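Local coordinates for OxyA protein (Actinoplanes teichomyceticus, PDB 5HH3) that is a heme-dependent cytochrome P450 that probably acts as a phenolic coupling enzyme, cyclising the peptide precursor during glycopeptide antibiotic biosynthesis, at residues 258-263 and 327-332. Residues are numbered along the deposited sequence; the frame is centred on the assembly and turned at random.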
ATOM      1  N   PRO B 258     -39.020  -3.919   0.950  1.00 50.62           N
ATOM      2  CA  PRO B 258     -39.964  -3.012   1.594  1.00 50.91           C
ATOM      3  C   PRO B 258     -40.876  -3.658   2.667  1.00 52.45           C
ATOM      4  O   PRO B 258     -41.276  -2.972   3.616  1.00 51.98           O
ATOM      5  CB  PRO B 258     -40.777  -2.464   0.411  1.00 52.47           C
ATOM      6  CG  PRO B 258     -40.660  -3.501  -0.653  1.00 53.20           C
ATOM      7  CD  PRO B 258     -39.287  -4.054  -0.498  1.00 51.45           C
ATOM      8  N   GLU B 259     -41.186  -4.951   2.536  1.00 53.69           N
ATOM      9  CA  GLU B 259     -42.130  -5.593   3.459  1.00 55.55           C
ATOM     10  C   GLU B 259     -41.612  -5.681   4.899  1.00 52.94           C
ATOM     11  O   GLU B 259     -42.360  -5.465   5.844  1.00 53.12           O
ATOM     12  CB  GLU B 259     -42.602  -6.950   2.919  1.00 58.38           C
ATOM     13  CG  GLU B 259     -43.503  -6.773   1.698  1.00 61.52           C
ATOM     14  CD  GLU B 259     -43.931  -8.064   1.024  1.00 64.60           C
ATOM     15  OE1 GLU B 259     -43.184  -9.058   1.088  1.00 66.68           O
ATOM     16  OE2 GLU B 259     -45.019  -8.072   0.402  1.00 68.36           O
ATOM     17  N   GLN B 260     -40.321  -5.907   5.072  1.00 51.11           N
ATOM     18  CA  GLN B 260     -39.748  -5.950   6.423  1.00 49.38           C
ATOM     19  C   GLN B 260     -39.725  -4.577   7.086  1.00 48.17           C
ATOM     20  O   GLN B 260     -39.973  -4.465   8.282  1.00 48.42           O
ATOM     21  CB  GLN B 260     -38.364  -6.556   6.389  1.00 48.37           C
ATOM     22  CG  GLN B 260     -38.375  -7.968   5.819  1.00 49.37           C
ATOM     23  CD  GLN B 260     -37.308  -8.835   6.416  1.00 47.91           C
ATOM     24  OE1 GLN B 260     -37.165  -8.905   7.633  1.00 48.13           O
ATOM     25  NE2 GLN B 260     -36.563  -9.518   5.573  1.00 48.09           N
ATOM     26  N   PHE B 261     -39.464  -3.534   6.309  1.00 46.93           N
ATOM     27  CA  PHE B 261     -39.493  -2.175   6.842  1.00 46.65           C
ATOM     28  C   PHE B 261     -40.900  -1.620   7.031  1.00 47.94           C
ATOM     29  O   PHE B 261     -41.078  -0.685   7.805  1.00 47.32           O
ATOM     30  CB  PHE B 261     -38.627  -1.238   6.005  1.00 45.65           C
ATOM     31  CG  PHE B 261     -37.172  -1.509   6.167  1.00 43.65           C
ATOM     32  CD1 PHE B 261     -36.465  -0.964   7.233  1.00 42.40           C
ATOM     33  CD2 PHE B 261     -36.518  -2.362   5.299  1.00 43.02           C
ATOM     34  CE1 PHE B 261     -35.116  -1.244   7.401  1.00 41.04           C
ATOM     35  CE2 PHE B 261     -35.169  -2.642   5.464  1.00 42.30           C
ATOM     36  CZ  PHE B 261     -34.467  -2.083   6.517  1.00 40.58           C
ATOM     37  N   ALA B 262     -41.895  -2.195   6.345  1.00 49.54           N
ATOM     38  CA  ALA B 262     -43.304  -1.894   6.641  1.00 50.98           C
ATOM     39  C   ALA B 262     -43.671  -2.388   8.047  1.00 51.49           C
ATOM     40  O   ALA B 262     -44.500  -1.792   8.722  1.00 52.04           O
ATOM     41  CB  ALA B 262     -44.226  -2.511   5.595  1.00 53.09           C
ATOM     42  N   LEU B 263     -43.034  -3.479   8.469  1.00 51.59           N
ATOM     43  CA  LEU B 263     -43.165  -4.018   9.820  1.00 52.83           C
ATOM     44  C   LEU B 263     -42.551  -3.072  10.849  1.00 51.48           C
ATOM     45  O   LEU B 263     -43.127  -2.854  11.901  1.00 51.59           O
ATOM     46  CB  LEU B 263     -42.501  -5.399   9.902  1.00 53.70           C
ATOM     47  CG  LEU B 263     -43.221  -6.473  10.703  1.00 56.82           C
ATOM     48  CD1 LEU B 263     -44.502  -6.919  10.002  1.00 59.36           C
ATOM     49  CD2 LEU B 263     -42.284  -7.653  10.915  1.00 56.24           C
ATOM     50  N   ASP B 327     -28.954 -16.806   7.847  1.00 41.25           N
ATOM     51  CA  ASP B 327     -28.206 -15.557   7.600  1.00 38.64           C
ATOM     52  C   ASP B 327     -28.989 -14.444   6.881  1.00 38.28           C
ATOM     53  O   ASP B 327     -28.573 -13.274   6.924  1.00 35.01           O
ATOM     54  CB  ASP B 327     -26.941 -15.861   6.801  1.00 38.38           C
ATOM     55  CG  ASP B 327     -26.095 -14.632   6.565  1.00 37.18           C
ATOM     56  OD1 ASP B 327     -25.604 -14.043   7.563  1.00 35.63           O
ATOM     57  OD2 ASP B 327     -25.945 -14.252   5.380  1.00 36.81           O
ATOM     58  N   ARG B 328     -30.110 -14.788   6.237  1.00 39.83           N
ATOM     59  CA  ARG B 328     -30.871 -13.811   5.456  1.00 40.97           C
ATOM     60  C   ARG B 328     -31.393 -12.691   6.349  1.00 40.64           C
ATOM     61  O   ARG B 328     -31.630 -12.892   7.555  1.00 41.32           O
ATOM     62  CB  ARG B 328     -32.026 -14.471   4.696  1.00 44.68           C
ATOM     63  CG  ARG B 328     -31.566 -15.359   3.548  1.00 45.66           C
ATOM     64  CD  ARG B 328     -32.738 -16.087   2.909  1.00 49.53           C
ATOM     65  NE  ARG B 328     -32.245 -17.143   2.015  1.00 51.30           N
ATOM     66  CZ  ARG B 328     -32.882 -18.275   1.718  1.00 53.70           C
ATOM     67  NH1 ARG B 328     -34.072 -18.557   2.231  1.00 55.55           N
ATOM     68  NH2 ARG B 328     -32.302 -19.151   0.903  1.00 54.88           N
ATOM     69  N   PHE B 329     -31.526 -11.501   5.774  1.00 39.40           N
ATOM     70  CA  PHE B 329     -32.045 -10.344   6.526  1.00 39.66           C
ATOM     71  C   PHE B 329     -33.421 -10.664   7.110  1.00 40.95           C
ATOM     72  O   PHE B 329     -34.326 -11.035   6.389  1.00 41.53           O
ATOM     73  CB  PHE B 329     -32.133  -9.105   5.632  1.00 38.81           C
ATOM     74  CG  PHE B 329     -32.670  -7.902   6.319  1.00 38.87           C
ATOM     75  CD1 PHE B 329     -32.078  -7.432   7.480  1.00 37.95           C
ATOM     76  CD2 PHE B 329     -33.786  -7.232   5.812  1.00 39.82           C
ATOM     77  CE1 PHE B 329     -32.569  -6.311   8.126  1.00 38.49           C
ATOM     78  CE2 PHE B 329     -34.283  -6.106   6.451  1.00 40.08           C
ATOM     79  CZ  PHE B 329     -33.685  -5.650   7.616  1.00 39.24           C
ATOM     80  N   ASP B 330     -33.539 -10.542   8.425  1.00 41.44           N
ATOM     81  CA  ASP B 330     -34.770 -10.884   9.142  1.00 43.21           C
ATOM     82  C   ASP B 330     -34.897  -9.914  10.303  1.00 42.88           C
ATOM     83  O   ASP B 330     -34.296 -10.095  11.362  1.00 41.46           O
ATOM     84  CB  ASP B 330     -34.744 -12.328   9.631  1.00 44.25           C
ATOM     85  CG  ASP B 330     -35.964 -12.693  10.479  1.00 46.94           C
ATOM     86  OD1 ASP B 330     -36.932 -11.919  10.570  1.00 47.26           O
ATOM     87  OD2 ASP B 330     -35.943 -13.773  11.085  1.00 50.36           O
ATOM     88  N   ILE B 331     -35.703  -8.889  10.080  1.00 43.67           N
ATOM     89  CA  ILE B 331     -35.860  -7.798  11.016  1.00 43.73           C
ATOM     90  C   ILE B 331     -36.460  -8.209  12.383  1.00 44.98           C
ATOM     91  O   ILE B 331     -36.348  -7.449  13.346  1.00 44.92           O
ATOM     92  CB  ILE B 331     -36.683  -6.665  10.348  1.00 44.85           C
ATOM     93  CG1 ILE B 331     -36.417  -5.324  11.025  1.00 44.38           C
ATOM     94  CG2 ILE B 331     -38.170  -7.000  10.308  1.00 46.75           C
ATOM     95  CD1 ILE B 331     -36.706  -4.158  10.106  1.00 45.05           C
ATOM     96  N   THR B 332     -37.083  -9.391  12.465  1.00 46.53           N
ATOM     97  CA  THR B 332     -37.655  -9.918  13.723  1.00 48.14           C
ATOM     98  C   THR B 332     -36.698 -10.839  14.508  1.00 48.09           C
ATOM     99  O   THR B 332     -37.085 -11.364  15.550  1.00 50.12           O
ATOM    100  CB  THR B 332     -38.944 -10.741  13.468  1.00 49.88           C
ATOM    101  OG1 THR B 332     -38.597 -11.974  12.830  1.00 49.48           O
ATOM    102  CG2 THR B 332     -39.956  -9.982  12.587  1.00 50.69           C
TER
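Gln260 reaches from helix 258-266 to the loop at residues 329-331 and clips onto its backbone with both ends of its amide. Its CB rests between two apolar groups, Ile331 CG2 at 3.9 Å and the ring atom CE2 of Phe329. A bend at chi2 then carries the amide alongside the Phe329 ring, with the two planes 31° apart and CD 3.9 Å from Phe329 CD2. At the tip, OE1 accepts a nearly straight bond from the backbone N of Ile331 (2.9 Å, 177°), while NE2 donates to the carbonyl O of Phe329 at 2.8 Å. That second partner lies almost in the Gln260 amide plane, although NE2 itself stands above the plane of the Phe329 carbonyl. Bonds to the carbonyl of Phe329 and the N-H of Ile331, on the two sides of Asp330, fix the amide's rotation, and NE2 has a further acceptor in Asp257.

Beside this clamp, the rings of Phe261 and Phe329 lie at 24° to each other, so displaced that they hardly overlap, and touch through their CE2 atoms at 3.7 Å. Asp330, whose CB points away from the helix, forms an Asx turn: its OD1 accepts from the backbone N and from OG1 of Thr332. The methyl CG2 of Thr332 meets Leu263 CD2.

In this P450 fold, the contact ties helix 258-266 to the loop preceding helix 351-368, away from the heme site. Helix 225-256 packs against both phenylalanines, and helix 274-282 borders Phe329 and Ile331.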